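Local coordinates for protein MOSUB1, transcription cofactor (Magnaporthe oryzae, PDB 4AGH) that binds single-stranded DNA and probably acts as a transcriptional coactivator, at residues G38-A43 with F48-D53; G58-Q61 with D66-N69; E72-E75 with M80-G83. All blocks are in the same frame, centred on the assembly; numbering follows the deposited sequence.

Interaction 1. Residues G38-A43 with F48-D53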
# COMPACT_ATOMS: atom_id res chain seq x y z
N GLY A 38 2.93 15.31 7.58
CA GLY A 38 4.12 15.92 7.01
C GLY A 38 5.18 14.91 6.60
O GLY A 38 5.23 13.80 7.13
N SER A 39 6.03 15.30 5.65
CA SER A 39 7.10 14.44 5.16
C SER A 39 8.36 14.57 6.01
O SER A 39 8.77 15.67 6.36
CB SER A 39 7.42 14.77 3.70
OG SER A 39 8.41 13.89 3.19
N GLN A 40 8.99 13.43 6.31
CA GLN A 40 10.22 13.40 7.10
C GLN A 40 11.31 12.67 6.32
O GLN A 40 11.05 12.12 5.26
CB GLN A 40 10.00 12.70 8.44
CG GLN A 40 8.84 13.24 9.27
CD GLN A 40 8.62 12.43 10.55
OE1 GLN A 40 9.49 12.40 11.43
NE2 GLN A 40 7.47 11.77 10.65
N VAL A 41 12.53 12.67 6.85
CA VAL A 41 13.64 11.96 6.23
C VAL A 41 14.11 10.86 7.18
O VAL A 41 14.43 11.14 8.34
CB VAL A 41 14.81 12.91 5.90
CG1 VAL A 41 16.03 12.12 5.45
CG2 VAL A 41 14.39 13.91 4.83
N ASP A 42 14.16 9.62 6.71
CA ASP A 42 14.48 8.51 7.61
C ASP A 42 15.98 8.32 7.79
O ASP A 42 16.78 9.12 7.29
CB ASP A 42 13.79 7.21 7.16
CG ASP A 42 14.26 6.75 5.79
OD1 ASP A 42 15.37 7.11 5.37
OD2 ASP A 42 13.51 5.98 5.14
N ALA A 43 16.38 7.27 8.51
CA ALA A 43 17.79 7.06 8.82
C ALA A 43 18.63 6.78 7.57
O ALA A 43 19.84 6.92 7.60
CB ALA A 43 17.95 5.92 9.83
N PHE A 48 9.73 9.97 3.99
CA PHE A 48 8.64 9.09 4.41
C PHE A 48 7.52 9.83 5.12
O PHE A 48 7.69 10.95 5.60
CB PHE A 48 9.16 7.95 5.30
CG PHE A 48 9.48 8.37 6.72
CD1 PHE A 48 10.70 8.94 7.03
CD2 PHE A 48 8.55 8.17 7.74
CE1 PHE A 48 11.00 9.31 8.34
CE2 PHE A 48 8.84 8.54 9.05
CZ PHE A 48 10.07 9.11 9.35
N TRP A 49 6.35 9.18 5.16
CA TRP A 49 5.16 9.70 5.80
C TRP A 49 4.66 8.62 6.76
O TRP A 49 4.69 7.43 6.42
CB TRP A 49 4.08 9.99 4.75
CG TRP A 49 4.45 11.10 3.81
CD1 TRP A 49 4.06 12.41 3.89
CD2 TRP A 49 5.29 11.01 2.65
NE1 TRP A 49 4.61 13.13 2.86
CE2 TRP A 49 5.36 12.30 2.08
CE3 TRP A 49 5.98 9.96 2.03
CZ2 TRP A 49 6.11 12.57 0.93
CZ3 TRP A 49 6.72 10.23 0.89
CH2 TRP A 49 6.78 11.52 0.35
N GLU A 50 4.25 9.01 7.95
CA GLU A 50 3.71 8.03 8.89
C GLU A 50 2.22 7.80 8.64
O GLU A 50 1.46 8.76 8.49
CB GLU A 50 3.93 8.49 10.34
CG GLU A 50 5.39 8.72 10.68
CD GLU A 50 5.60 9.16 12.12
OE1 GLU A 50 4.65 9.06 12.93
OE2 GLU A 50 6.71 9.62 12.44
N ILE A 51 1.81 6.54 8.62
CA ILE A 51 0.39 6.21 8.50
C ILE A 51 -0.16 5.56 9.76
O ILE A 51 -1.35 5.26 9.84
CB ILE A 51 0.10 5.37 7.22
CG1 ILE A 51 0.80 4.02 7.28
CG2 ILE A 51 0.49 6.17 5.97
CD1 ILE A 51 0.34 3.04 6.15
N SER A 52 0.72 5.35 10.74
CA SER A 52 0.33 4.99 12.10
C SER A 52 1.58 5.11 12.96
O SER A 52 2.60 5.59 12.49
CB SER A 52 -0.23 3.57 12.16
OG SER A 52 0.79 2.61 11.96
N ASP A 53 1.51 4.67 14.21
CA ASP A 53 2.67 4.78 15.09
C ASP A 53 3.90 4.03 14.57
O ASP A 53 5.02 4.47 14.77
CB ASP A 53 2.32 4.30 16.51
CG ASP A 53 1.50 5.32 17.29
OD1 ASP A 53 1.61 6.53 16.98
OD2 ASP A 53 0.75 4.92 18.20
O HOH W 1 4.24 11.80 8.69
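F48 and Q40 form an antiparallel hydrogen-bonded pair in the beta hairpin of strands 40-41 and 47-50. Q40 N gives a nearly straight bond to F48 O (2.9 Å, 172°), and F48 N returns one to Q40 O (2.8 Å). F48 buries the most surface here. Its CG sits between the backbone N and the carbonyl carbon (chi1 77°), which swings the ring toward 38-43. Q40 CB lies over one ring face, 3.5 Å from F48 CE1. D42 N and V41 C meet the ring at its edge. R56 makes a cation-pi contact with the same ring.

Q40 runs on extended past F48, its amide plane turned 36° from the ring. Q40 NE2 bonds E50 OE2 at 2.9 Å; it approaches from above the carboxylate plane, while the oxygen lies close to the amide plane.

The W49 ring reaches S39 and also packs on A103 of the second subunit. S39 OG lies over one face of the indole, toward the rim and 3.5 Å from W49 CZ2. S39 CB comes to 3.4 Å from W49 NE1. A water bridges E50 N and O of the poorly ordered G38. Backbone and amide-carboxylate bonds thus hold 38-43, with Q40 CB on F48 and S39 CB and OG on W49. W49 NE1 is buried without a polar partner, a cost the packing probably repays.

Interaction 2. Residues G58-Q61 with D66-N69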
# COMPACT_ATOMS: atom_id res chain seq x y z
N GLY A 58 7.16 5.32 2.29
CA GLY A 58 8.33 6.10 1.95
C GLY A 58 8.71 5.83 0.51
O GLY A 58 8.13 4.96 -0.12
N ILE A 59 9.66 6.60 -0.01
CA ILE A 59 10.14 6.38 -1.36
C ILE A 59 11.64 6.15 -1.31
O ILE A 59 12.38 6.98 -0.77
CB ILE A 59 9.85 7.60 -2.26
CG1 ILE A 59 8.34 7.83 -2.35
CG2 ILE A 59 10.42 7.37 -3.65
CD1 ILE A 59 7.98 9.19 -2.91
N SER A 60 12.07 5.03 -1.88
CA SER A 60 13.49 4.69 -1.96
C SER A 60 13.90 4.59 -3.41
O SER A 60 13.06 4.49 -4.30
CB SER A 60 13.76 3.34 -1.26
OG SER A 60 13.18 2.26 -1.98
N GLN A 61 15.20 4.64 -3.67
CA GLN A 61 15.66 4.55 -5.03
C GLN A 61 16.77 3.51 -5.11
O GLN A 61 17.71 3.52 -4.30
CB GLN A 61 16.16 5.92 -5.50
CG GLN A 61 16.40 6.03 -6.98
CD GLN A 61 16.75 7.44 -7.39
OE1 GLN A 61 17.92 7.83 -7.38
NE2 GLN A 61 15.74 8.23 -7.76
N ASP A 66 12.59 4.13 -8.73
CA ASP A 66 11.95 4.52 -7.49
C ASP A 66 10.93 3.49 -7.02
O ASP A 66 10.27 2.85 -7.84
CB ASP A 66 11.26 5.88 -7.65
CG ASP A 66 12.25 7.00 -7.93
OD1 ASP A 66 13.05 7.30 -7.03
OD2 ASP A 66 12.23 7.55 -9.05
N PHE A 67 10.83 3.33 -5.70
CA PHE A 67 9.88 2.38 -5.10
C PHE A 67 9.08 3.06 -4.02
O PHE A 67 9.60 3.90 -3.27
CB PHE A 67 10.62 1.19 -4.53
CG PHE A 67 11.35 0.41 -5.57
CD1 PHE A 67 12.63 0.78 -5.95
CD2 PHE A 67 10.72 -0.63 -6.23
CE1 PHE A 67 13.29 0.08 -6.95
CE2 PHE A 67 11.38 -1.33 -7.22
CZ PHE A 67 12.67 -0.97 -7.58
N ILE A 68 7.80 2.71 -3.95
CA ILE A 68 6.94 3.23 -2.91
C ILE A 68 6.79 2.12 -1.88
O ILE A 68 6.15 1.09 -2.13
CB ILE A 68 5.55 3.64 -3.44
CG1 ILE A 68 5.65 4.82 -4.44
CG2 ILE A 68 4.64 4.04 -2.30
CD1 ILE A 68 6.07 4.40 -5.85
N ASN A 69 7.40 2.32 -0.72
CA ASN A 69 7.48 1.29 0.29
C ASN A 69 6.46 1.49 1.39
O ASN A 69 6.45 2.52 2.05
CB ASN A 69 8.87 1.26 0.89
CG ASN A 69 9.94 1.05 -0.15
OD1 ASN A 69 9.99 0.00 -0.80
ND2 ASN A 69 10.82 2.03 -0.31
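G58 pairs with N69 through two backbone bonds, G58 N to N69 O at 2.9 Å and N69 N to G58 O at 2.8 Å. G58 O also receives a CA-H...O contact from I68.

I59 follows as a non-hydrogen-bonded partner of I68. The two side chains lie on one face of the sheet, together with Q61 and D66. I59 CA reaches F67 O at 3.2 Å in a second CA-H...O contact. I59 CG2 is anti to the backbone N and also lies beside F67 O. The isoleucines pack against the partner molecule, I59 on E107 and I68 on L108 of the second subunit.

The two strands, 55-62 and 65-76, form a twisted beta hairpin. Their local axes are 150° apart in direction. The hairpin belongs to the curved antiparallel sheet of the PC4 fold, which in PC4 relatives carries the single-stranded DNA surface, and probably does so here.

S60 is on the other face, with F67 and N69. S60 N bonds F67 O, and F67 N bonds S60 O, which lies near the plane of the F67 ring at its edge. S60 OG stands between its own backbone N and carbonyl carbon (chi1 69°). There it accepts a bond from N69 ND2 (2.9 Å), two residues further along the partner strand. The oxygen lies almost in the amide plane of N69. This link is diagonal and helps to set the rotation of the N69 amide.

Q61 runs out extended beside D66, pointing the same way. Q61 NE2 bonds D66 OD1 at 2.9 Å on the syn side, 27° out of the carboxylate plane. D66 OD1 also forms a salt bridge with R111 of the second subunit.

Interaction 3. Residues E72-E75 with M80-G83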
# COMPACT_ATOMS: atom_id res chain seq x y z
N GLU A 72 5.75 -1.83 7.99
CA GLU A 72 5.70 -1.67 9.42
C GLU A 72 7.11 -1.76 9.99
O GLU A 72 7.89 -2.65 9.63
CB GLU A 72 4.83 -2.76 10.05
CG GLU A 72 4.79 -2.68 11.58
CD GLU A 72 3.75 -3.59 12.18
OE1 GLU A 72 2.65 -3.72 11.61
OE2 GLU A 72 4.03 -4.19 13.24
N TYR A 73 7.43 -0.82 10.88
CA TYR A 73 8.72 -0.79 11.55
C TYR A 73 8.55 -1.35 12.96
O TYR A 73 7.47 -1.28 13.52
CB TYR A 73 9.25 0.64 11.58
CG TYR A 73 9.90 1.02 10.27
CD1 TYR A 73 9.18 1.02 9.08
CD2 TYR A 73 11.25 1.36 10.22
CE1 TYR A 73 9.79 1.34 7.87
CE2 TYR A 73 11.86 1.68 9.03
CZ TYR A 73 11.13 1.67 7.86
OH TYR A 73 11.76 2.00 6.67
N TYR A 74 9.62 -1.93 13.50
CA TYR A 74 9.61 -2.35 14.90
C TYR A 74 10.66 -1.55 15.65
O TYR A 74 11.56 -0.99 15.05
CB TYR A 74 9.83 -3.86 15.05
CG TYR A 74 11.20 -4.37 14.64
CD1 TYR A 74 12.26 -4.39 15.53
CD2 TYR A 74 11.42 -4.87 13.35
CE1 TYR A 74 13.51 -4.88 15.16
CE2 TYR A 74 12.66 -5.37 12.97
CZ TYR A 74 13.70 -5.36 13.88
OH TYR A 74 14.94 -5.85 13.52
N GLU A 75 10.52 -1.49 16.98
CA GLU A 75 11.47 -0.74 17.80
C GLU A 75 12.34 -1.69 18.61
O GLU A 75 11.84 -2.56 19.32
CB GLU A 75 10.74 0.24 18.73
CG GLU A 75 11.68 1.09 19.58
CD GLU A 75 10.97 2.13 20.44
OE1 GLU A 75 9.73 2.22 20.38
OE2 GLU A 75 11.66 2.86 21.18
N MET A 80 13.99 2.54 15.46
CA MET A 80 12.94 1.99 14.59
C MET A 80 13.58 1.31 13.39
O MET A 80 14.37 1.92 12.67
CB MET A 80 12.00 3.10 14.13
CG MET A 80 11.31 3.81 15.27
SD MET A 80 9.88 2.89 15.85
CE MET A 80 8.75 3.24 14.50
N LYS A 81 13.25 0.05 13.18
CA LYS A 81 13.87 -0.74 12.13
C LYS A 81 12.80 -1.32 11.21
O LYS A 81 11.71 -1.68 11.67
CB LYS A 81 14.68 -1.88 12.75
CG LYS A 81 15.79 -1.40 13.69
CD LYS A 81 16.53 -2.57 14.35
CE LYS A 81 17.29 -3.37 13.30
NZ LYS A 81 18.02 -4.53 13.91
N PRO A 82 13.09 -1.41 9.91
CA PRO A 82 12.07 -1.94 9.00
C PRO A 82 11.86 -3.42 9.26
O PRO A 82 12.83 -4.18 9.41
CB PRO A 82 12.67 -1.70 7.61
CG PRO A 82 14.15 -1.67 7.83
CD PRO A 82 14.35 -1.08 9.21
N GLY A 83 10.60 -3.82 9.33
CA GLY A 83 10.26 -5.21 9.58
C GLY A 83 9.77 -5.91 8.33
O GLY A 83 9.80 -5.37 7.23
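Y74 and K81 form the hydrogen-bonded pair of a beta hairpin between strands 65-76 and 79-83. Y74 N bonds K81 O at 2.8 Å, and K81 N bonds Y74 O at 2.7 Å. Next to them, G83 N bonds E72 O at 3.0 Å. G83 lies close to the partner strand, and its CA meets the Y74 ring at the edge.

Y74 and K81 also meet through their side chains. Y74 CG lies between the backbone N and the carbonyl carbon (chi1 66°), which lays the ring over K81. K81 CB sits over one ring face, off toward the rim, in a CH-pi contact 4.0 Å from the Y74 ring centroid. The lysine chain then bends at chi3 (66°). Its NZ ends 3.4 Å from Y74 OH, a weak hydrogen bond.

This hairpin is an exposed part of the PC4 sheet; the local directions of 72-75 and 80-83 are 135° apart. It is strongly twisted, and at the non-hydrogen-bonded pair of Y73 and P82 the side chains diverge.

P82 CA makes a CH-pi contact over the centre of the Y73 ring, 3.6 Å from its centroid. P82 CB touches Y73 CZ, and the backbone C of M80 lies in the ring plane at its edge. R56 makes a cation-pi contact with the same tyrosine. At the non-hydrogen-bonded pair E75-M80, M80 bends at chi2 and chi3. M80 CE reaches Y73 CB at 3.9 Å, and M80 SD passes E75 CB at 4.0 Å. E72 carries its carboxylate away from 80-83 to a salt bridge with R55.

Overall arrangement
The three interactions come in series along the chain, and each closes one beta hairpin of the same antiparallel sheet. Interaction 1 and interaction 2 have centres about 12 Å apart. They touch where F48 packs on G58 and W49 on I59, since strands 47-50 and 55-62 are neighbours. Interactions 2 and 3 share the long strand 65-76, with centres about 16 Å apart. Interaction 3 meets interaction 1 through D53 and M80, again about 12 Å between centres. R56 links these two, touching an aromatic ring in each. Interactions 1 and 2 touch the second subunit. The hairpins make up most of one curved sheet, completed by strand 86-90, consistent with the DNA-binding surface of the family.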